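Local coordinates for designed Anbu Protein (Synthetic construct, PDB 5LOY) that forms a helical assembly as a consensus-designed Anbu, or ancestral beta subunit, and is probably a hydrolase of the proteasome-subunit family (Ntn clan), at residues A[60-65]-A[87-92]; A[81-86]-A[126-131]. All blocks are in the same frame, centred on the assembly; numbering follows the deposited sequence.

Contact 1: residues A[60-65]-A[87-92]; sequences SLLEER and GEALRE
L61 and E92 both set CG anti to the backbone N, with chi1 -155° in L61 and -174° in E92, and this brings the leucine branches against the side of the glutamate chain. L62 turns the other way. Its CG lies beside the backbone N (chi1 -64°), and its CD2 swings in to A89. The two leucines thus share one small partner: A89 CB lies 4.0 Å from L61 CD2 and 4.0 Å from L62 CD2. L61 CD2 also meets the A89 backbone, 3.7 Å from A89 O. L61 CD2 is 4.0 Å from E92 CD as well and touches E92 CB and CG. E92 is extended beyond CG and crosses L61 at about a right angle. Its OE2 lies by L61 CD1, and the residue is exposed to solvent. E92 OE2 is 6.2 Å from E64 OE1; the two acids do not touch, and any effect of their like charges is probably modest. No hydrogen bond joins the segments; the contact is van der Waals packing, mostly of methyls, with A89 O and the E92 carboxylate as its polar members. V58 also meets A89, and V93 meets L61, which continues the interface along both helices. This is helix-to-helix packing in the proteasome-type Ntn-hydrolase fold, where the C-terminal end of helix 52-62 rests on helix 79-94.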
ATOM      1  N   SER A  60     -10.930 -28.653  -1.625  1.00 42.50           N
ATOM      2  CA  SER A  60     -11.454 -29.978  -1.971  1.00 44.14           C
ATOM      3  C   SER A  60     -10.932 -31.034  -1.012  1.00 46.80           C
ATOM      4  O   SER A  60     -11.643 -31.964  -0.660  1.00 48.35           O
ATOM      5  CB  SER A  60     -11.059 -30.365  -3.385  1.00 44.27           C
ATOM      6  OG  SER A  60     -11.555 -31.645  -3.735  1.00 46.42           O
ATOM      7  N   LEU A  61      -9.687 -30.881  -0.591  1.00 47.27           N
ATOM      8  CA  LEU A  61      -9.058 -31.816   0.338  1.00 49.07           C
ATOM      9  C   LEU A  61      -9.691 -31.728   1.745  1.00 49.81           C
ATOM     10  O   LEU A  61      -9.874 -32.731   2.391  1.00 49.61           O
ATOM     11  CB  LEU A  61      -7.565 -31.499   0.407  1.00 49.61           C
ATOM     12  CG  LEU A  61      -6.573 -32.556   0.806  1.00 52.03           C
ATOM     13  CD1 LEU A  61      -6.840 -33.861   0.097  1.00 55.16           C
ATOM     14  CD2 LEU A  61      -5.181 -32.060   0.462  1.00 53.51           C
ATOM     15  N   LEU A  62      -9.994 -30.510   2.205  1.00 49.70           N
ATOM     16  CA  LEU A  62     -10.595 -30.266   3.517  1.00 50.61           C
ATOM     17  C   LEU A  62     -12.030 -30.718   3.616  1.00 56.28           C
ATOM     18  O   LEU A  62     -12.522 -30.863   4.715  1.00 60.39           O
ATOM     19  CB  LEU A  62     -10.563 -28.770   3.867  1.00 47.05           C
ATOM     20  CG  LEU A  62      -9.159 -28.210   4.023  1.00 45.23           C
ATOM     21  CD1 LEU A  62      -9.164 -26.695   4.087  1.00 43.88           C
ATOM     22  CD2 LEU A  62      -8.477 -28.804   5.243  1.00 46.85           C
ATOM     23  N   GLU A  63     -12.708 -30.876   2.480  1.00 62.72           N
ATOM     24  CA  GLU A  63     -14.090 -31.334   2.439  1.00 66.31           C
ATOM     25  C   GLU A  63     -14.215 -32.829   2.143  1.00 73.38           C
ATOM     26  O   GLU A  63     -15.330 -33.343   2.100  1.00 79.13           O
ATOM     27  CB  GLU A  63     -14.869 -30.575   1.365  1.00 67.11           C
ATOM     28  CG  GLU A  63     -15.045 -29.078   1.608  1.00 68.37           C
ATOM     29  CD  GLU A  63     -15.692 -28.339   0.416  1.00 71.65           C
ATOM     30  OE1 GLU A  63     -15.779 -28.915  -0.712  1.00 71.96           O
ATOM     31  OE2 GLU A  63     -16.143 -27.177   0.618  1.00 67.60           O
ATOM     32  N   GLU A  64     -13.107 -33.538   1.942  1.00 79.05           N
ATOM     33  CA  GLU A  64     -13.190 -34.949   1.550  1.00 89.98           C
ATOM     34  C   GLU A  64     -13.999 -35.753   2.571  1.00 98.74           C
ATOM     35  O   GLU A  64     -13.619 -35.839   3.744  1.00 99.68           O
ATOM     36  CB  GLU A  64     -11.804 -35.570   1.318  1.00 92.70           C
ATOM     37  CG  GLU A  64     -11.371 -35.527  -0.146  1.00 95.64           C
ATOM     38  CD  GLU A  64      -9.961 -36.067  -0.389  1.00 99.59           C
ATOM     39  OE1 GLU A  64      -9.493 -36.948   0.369  1.00101.22           O
ATOM     40  OE2 GLU A  64      -9.320 -35.613  -1.365  1.00 97.14           O
ATOM     41  N   ARG A  65     -15.088 -36.354   2.082  1.00109.75           N
ATOM     42  CA  ARG A  65     -16.205 -36.868   2.899  1.00117.80           C
ATOM     43  C   ARG A  65     -15.842 -37.915   3.976  1.00124.28           C
ATOM     44  O   ARG A  65     -16.458 -37.939   5.049  1.00124.07           O
ATOM     45  CB  ARG A  65     -17.313 -37.422   1.978  1.00116.56           C
ATOM     46  N   GLY A  87      -2.966 -25.866   6.796  1.00 41.04           N
ATOM     47  CA  GLY A  87      -1.553 -25.889   6.448  1.00 41.42           C
ATOM     48  C   GLY A  87      -1.073 -27.215   5.915  1.00 42.88           C
ATOM     49  O   GLY A  87      -0.286 -27.247   4.983  1.00 43.62           O
ATOM     50  N   GLU A  88      -1.532 -28.312   6.503  1.00 46.10           N
ATOM     51  CA  GLU A  88      -1.134 -29.629   6.021  1.00 49.97           C
ATOM     52  C   GLU A  88      -1.736 -29.936   4.647  1.00 47.09           C
ATOM     53  O   GLU A  88      -1.111 -30.578   3.822  1.00 46.81           O
ATOM     54  CB  GLU A  88      -1.507 -30.710   7.020  1.00 56.55           C
ATOM     55  CG  GLU A  88      -0.459 -30.913   8.113  1.00 65.14           C
ATOM     56  CD  GLU A  88      -1.000 -31.711   9.319  1.00 73.25           C
ATOM     57  OE1 GLU A  88      -0.456 -31.556  10.449  1.00 78.37           O
ATOM     58  OE2 GLU A  88      -1.982 -32.493   9.138  1.00 75.02           O
ATOM     59  N   ALA A  89      -2.958 -29.474   4.417  1.00 44.02           N
ATOM     60  CA  ALA A  89      -3.621 -29.651   3.131  1.00 42.89           C
ATOM     61  C   ALA A  89      -2.876 -28.880   2.038  1.00 41.61           C
ATOM     62  O   ALA A  89      -2.662 -29.388   0.945  1.00 40.07           O
ATOM     63  CB  ALA A  89      -5.070 -29.188   3.229  1.00 41.38           C
ATOM     64  N   LEU A  90      -2.497 -27.652   2.356  1.00 40.42           N
ATOM     65  CA  LEU A  90      -1.686 -26.866   1.468  1.00 41.35           C
ATOM     66  C   LEU A  90      -0.382 -27.573   1.105  1.00 44.85           C
ATOM     67  O   LEU A  90      -0.016 -27.609  -0.062  1.00 46.57           O
ATOM     68  CB  LEU A  90      -1.414 -25.503   2.094  1.00 40.54           C
ATOM     69  CG  LEU A  90      -0.563 -24.526   1.284  1.00 40.86           C
ATOM     70  CD1 LEU A  90      -1.122 -24.299  -0.113  1.00 40.31           C
ATOM     71  CD2 LEU A  90      -0.453 -23.190   2.008  1.00 40.20           C
ATOM     72  N   ARG A  91       0.325 -28.155   2.070  1.00 48.28           N
ATOM     73  CA  ARG A  91       1.561 -28.868   1.741  1.00 52.40           C
ATOM     74  C   ARG A  91       1.340 -30.101   0.895  1.00 54.51           C
ATOM     75  O   ARG A  91       2.160 -30.405   0.029  1.00 56.33           O
ATOM     76  CB  ARG A  91       2.287 -29.315   2.979  1.00 56.36           C
ATOM     77  CG  ARG A  91       3.022 -28.206   3.668  1.00 59.98           C
ATOM     78  CD  ARG A  91       3.259 -28.622   5.097  1.00 66.09           C
ATOM     79  NE  ARG A  91       3.930 -27.576   5.852  1.00 72.18           N
ATOM     80  CZ  ARG A  91       3.974 -27.530   7.176  1.00 75.19           C
ATOM     81  NH1 ARG A  91       3.361 -28.474   7.893  1.00 78.37           N
ATOM     82  NH2 ARG A  91       4.618 -26.534   7.781  1.00 74.44           N
ATOM     83  N   GLU A  92       0.264 -30.830   1.176  1.00 54.72           N
ATOM     84  CA  GLU A  92      -0.093 -32.002   0.395  1.00 58.25           C
ATOM     85  C   GLU A  92      -0.353 -31.584  -1.064  1.00 57.23           C
ATOM     86  O   GLU A  92       0.130 -32.228  -1.979  1.00 59.56           O
ATOM     87  CB  GLU A  92      -1.298 -32.739   1.017  1.00 61.29           C
ATOM     88  CG  GLU A  92      -1.676 -34.072   0.361  1.00 68.48           C
ATOM     89  CD  GLU A  92      -2.602 -34.966   1.221  1.00 74.51           C
ATOM     90  OE1 GLU A  92      -2.573 -34.854   2.472  1.00 76.17           O
ATOM     91  OE2 GLU A  92      -3.360 -35.805   0.645  1.00 78.13           O
TER

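Contact 2: residues A[81-86]-A[126-131]; sequences EAARLV and FLIYPA
The contact belongs to the helix-on-sheet layer of the Ntn-hydrolase fold, with helix 79-94 lying on the five-stranded antiparallel sheet that contains strand 124-128. The local helix and strand axes run nearly parallel, 16° apart, with a closest approach of 9.1 Å. A83, V86, F126 and I128 pack between the two. A83 CB sits over one face of the F126 ring in a CH-pi contact, 4.2 Å from the ring centroid and 24° off the normal. It is offset toward the rim, and F126 CG and CD2 are both 3.9 Å from A83 CB. F126 holds CG beside its backbone N (chi1 -67°), which lays the ring along the helix, where M79 and F80 also touch it. Two residues on, I128 points to the same side of the strand. I128 CG1 meets V86 CG1 at 4.2 Å and lies 4.1 Å from A83 O, while I128 CD1 reaches A83 CB at 4.5 Å. L114 and F112 of the neighbouring strand 110-118 extend this apolar layer. All four touching residues are buried and no hydrogen bond crosses between the segments, which implies that dispersion and the exclusion of water hold helix and strand together.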
ATOM      1  N   GLU A  81      -5.721 -26.518  15.978  1.00 46.32           N
ATOM      2  CA  GLU A  81      -5.704 -27.728  15.174  1.00 48.23           C
ATOM      3  C   GLU A  81      -6.355 -27.523  13.798  1.00 45.87           C
ATOM      4  O   GLU A  81      -5.918 -28.102  12.812  1.00 46.72           O
ATOM      5  CB  GLU A  81      -6.364 -28.887  15.918  1.00 53.25           C
ATOM      6  CG  GLU A  81      -5.581 -29.380  17.152  1.00 58.79           C
ATOM      7  CD  GLU A  81      -4.140 -29.840  16.837  1.00 63.15           C
ATOM      8  OE1 GLU A  81      -3.933 -30.548  15.805  1.00 64.66           O
ATOM      9  OE2 GLU A  81      -3.202 -29.494  17.617  1.00 64.38           O
ATOM     10  N   ALA A  82      -7.395 -26.710  13.720  1.00 44.06           N
ATOM     11  CA  ALA A  82      -8.009 -26.382  12.433  1.00 43.36           C
ATOM     12  C   ALA A  82      -7.006 -25.744  11.457  1.00 40.80           C
ATOM     13  O   ALA A  82      -6.912 -26.138  10.290  1.00 38.67           O
ATOM     14  CB  ALA A  82      -9.187 -25.439  12.639  1.00 43.57           C
ATOM     15  N   ALA A  83      -6.256 -24.770  11.961  1.00 40.15           N
ATOM     16  CA  ALA A  83      -5.234 -24.075  11.174  1.00 39.82           C
ATOM     17  C   ALA A  83      -4.170 -25.046  10.704  1.00 41.13           C
ATOM     18  O   ALA A  83      -3.716 -24.980   9.583  1.00 42.02           O
ATOM     19  CB  ALA A  83      -4.600 -22.955  11.991  1.00 39.48           C
ATOM     20  N   ARG A  84      -3.778 -25.943  11.580  1.00 43.26           N
ATOM     21  CA  ARG A  84      -2.852 -26.985  11.229  1.00 47.14           C
ATOM     22  C   ARG A  84      -3.379 -27.884  10.098  1.00 47.47           C
ATOM     23  O   ARG A  84      -2.608 -28.323   9.245  1.00 46.66           O
ATOM     24  CB  ARG A  84      -2.545 -27.823  12.460  1.00 50.65           C
ATOM     25  CG  ARG A  84      -1.274 -28.616  12.347  1.00 55.88           C
ATOM     26  CD  ARG A  84      -0.705 -28.876  13.727  1.00 61.40           C
ATOM     27  NE  ARG A  84       0.015 -30.145  13.769  1.00 68.35           N
ATOM     28  CZ  ARG A  84       0.161 -30.896  14.865  1.00 73.82           C
ATOM     29  NH1 ARG A  84      -0.373 -30.492  16.027  1.00 77.35           N
ATOM     30  NH2 ARG A  84       0.837 -32.052  14.811  1.00 72.11           N
ATOM     31  N   LEU A  85      -4.679 -28.148  10.078  1.00 46.70           N
ATOM     32  CA  LEU A  85      -5.260 -28.899   8.964  1.00 46.64           C
ATOM     33  C   LEU A  85      -5.154 -28.148   7.641  1.00 44.01           C
ATOM     34  O   LEU A  85      -4.891 -28.762   6.608  1.00 45.15           O
ATOM     35  CB  LEU A  85      -6.732 -29.234   9.213  1.00 47.62           C
ATOM     36  CG  LEU A  85      -7.025 -30.290  10.287  1.00 49.85           C
ATOM     37  CD1 LEU A  85      -8.523 -30.350  10.526  1.00 50.31           C
ATOM     38  CD2 LEU A  85      -6.469 -31.646   9.905  1.00 50.87           C
ATOM     39  N   VAL A  86      -5.384 -26.843   7.659  1.00 39.91           N
ATOM     40  CA  VAL A  86      -5.327 -26.073   6.437  1.00 38.45           C
ATOM     41  C   VAL A  86      -3.915 -26.084   5.903  1.00 39.25           C
ATOM     42  O   VAL A  86      -3.680 -26.303   4.708  1.00 39.30           O
ATOM     43  CB  VAL A  86      -5.795 -24.629   6.651  1.00 37.73           C
ATOM     44  CG1 VAL A  86      -5.555 -23.789   5.401  1.00 36.60           C
ATOM     45  CG2 VAL A  86      -7.277 -24.595   7.031  1.00 38.21           C
ATOM     46  N   PHE A 126      -6.275 -16.812  12.627  1.00 32.86           N
ATOM     47  CA  PHE A 126      -4.964 -17.299  12.164  1.00 32.24           C
ATOM     48  C   PHE A 126      -4.638 -16.877  10.741  1.00 30.92           C
ATOM     49  O   PHE A 126      -5.546 -16.674   9.930  1.00 30.70           O
ATOM     50  CB  PHE A 126      -4.924 -18.818  12.192  1.00 32.90           C
ATOM     51  CG  PHE A 126      -4.983 -19.394  13.566  1.00 33.93           C
ATOM     52  CD1 PHE A 126      -6.188 -19.530  14.206  1.00 34.27           C
ATOM     53  CD2 PHE A 126      -3.837 -19.787  14.223  1.00 34.87           C
ATOM     54  CE1 PHE A 126      -6.243 -20.061  15.481  1.00 35.76           C
ATOM     55  CE2 PHE A 126      -3.886 -20.305  15.513  1.00 35.70           C
ATOM     56  CZ  PHE A 126      -5.091 -20.434  16.141  1.00 36.32           C
ATOM     57  N   LEU A 127      -3.340 -16.769  10.449  1.00 31.09           N
ATOM     58  CA  LEU A 127      -2.836 -16.549   9.085  1.00 31.20           C
ATOM     59  C   LEU A 127      -2.010 -17.753   8.689  1.00 32.91           C
ATOM     60  O   LEU A 127      -1.086 -18.128   9.418  1.00 33.39           O
ATOM     61  CB  LEU A 127      -1.978 -15.302   9.039  1.00 31.44           C
ATOM     62  CG  LEU A 127      -1.219 -14.976   7.750  1.00 33.18           C
ATOM     63  CD1 LEU A 127      -2.156 -14.766   6.587  1.00 33.05           C
ATOM     64  CD2 LEU A 127      -0.390 -13.712   7.929  1.00 33.47           C
ATOM     65  N   ILE A 128      -2.351 -18.384   7.566  1.00 33.81           N
ATOM     66  CA  ILE A 128      -1.583 -19.531   7.085  1.00 35.86           C
ATOM     67  C   ILE A 128      -0.738 -19.098   5.911  1.00 35.99           C
ATOM     68  O   ILE A 128      -1.248 -18.597   4.903  1.00 37.33           O
ATOM     69  CB  ILE A 128      -2.468 -20.719   6.679  1.00 36.12           C
ATOM     70  CG1 ILE A 128      -3.200 -21.287   7.883  1.00 38.29           C
ATOM     71  CG2 ILE A 128      -1.635 -21.841   6.126  1.00 37.97           C
ATOM     72  CD1 ILE A 128      -4.509 -20.606   8.166  1.00 38.12           C
ATOM     73  N   TYR A 129       0.561 -19.280   6.054  1.00 36.52           N
ATOM     74  CA  TYR A 129       1.500 -18.835   5.049  1.00 39.08           C
ATOM     75  C   TYR A 129       1.619 -19.827   3.898  1.00 39.14           C
ATOM     76  O   TYR A 129       1.240 -20.982   4.034  1.00 40.68           O
ATOM     77  CB  TYR A 129       2.882 -18.667   5.692  1.00 41.63           C
ATOM     78  CG  TYR A 129       3.022 -17.555   6.710  1.00 41.76           C
ATOM     79  CD1 TYR A 129       2.735 -16.223   6.384  1.00 41.44           C
ATOM     80  CD2 TYR A 129       3.525 -17.829   7.967  1.00 44.34           C
ATOM     81  CE1 TYR A 129       2.902 -15.211   7.313  1.00 42.19           C
ATOM     82  CE2 TYR A 129       3.712 -16.831   8.896  1.00 45.59           C
ATOM     83  CZ  TYR A 129       3.396 -15.530   8.570  1.00 45.44           C
ATOM     84  OH  TYR A 129       3.608 -14.571   9.536  1.00 49.96           O
ATOM     85  N   PRO A 130       2.199 -19.393   2.779  1.00 39.78           N
ATOM     86  CA  PRO A 130       2.459 -20.263   1.640  1.00 42.10           C
ATOM     87  C   PRO A 130       3.152 -21.548   1.971  1.00 44.21           C
ATOM     88  O   PRO A 130       2.851 -22.558   1.369  1.00 48.10           O
ATOM     89  CB  PRO A 130       3.364 -19.405   0.760  1.00 42.24           C
ATOM     90  CG  PRO A 130       2.875 -18.018   0.994  1.00 40.16           C
ATOM     91  CD  PRO A 130       2.496 -17.982   2.449  1.00 40.29           C
ATOM     92  N   ALA A 131       4.092 -21.528   2.902  1.00 45.51           N
ATOM     93  CA  ALA A 131       4.793 -22.763   3.281  1.00 47.61           C
ATOM     94  C   ALA A 131       3.955 -23.721   4.149  1.00 48.09           C
ATOM     95  O   ALA A 131       4.372 -24.845   4.419  1.00 49.05           O
ATOM     96  CB  ALA A 131       6.086 -22.408   3.991  1.00 48.83           C
TER

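Overall arrangement
From the N terminus the chain first forms strands 2-8 to 42-50, then enters helix 52-62 and a connection into helix 79-94. Contact 1 closes that short excursion, 22 residues at the closest ends. The chain then leaves helix 79-94 and passes through strand 110-118 to strand 124-128. Contact 2 closes this longer loop, 40 residues at the closest ends. The segments alternate along the chain, so the two loops cross. Both contacts use helix 79-94, with 81-86 meeting the sheet and 87-92 meeting the other helix. Their centres are about 11 Å apart. A probable hydrogen bond from R91 NE to A131 O joins them, and L90 packs on the backbone of Y129 and P130.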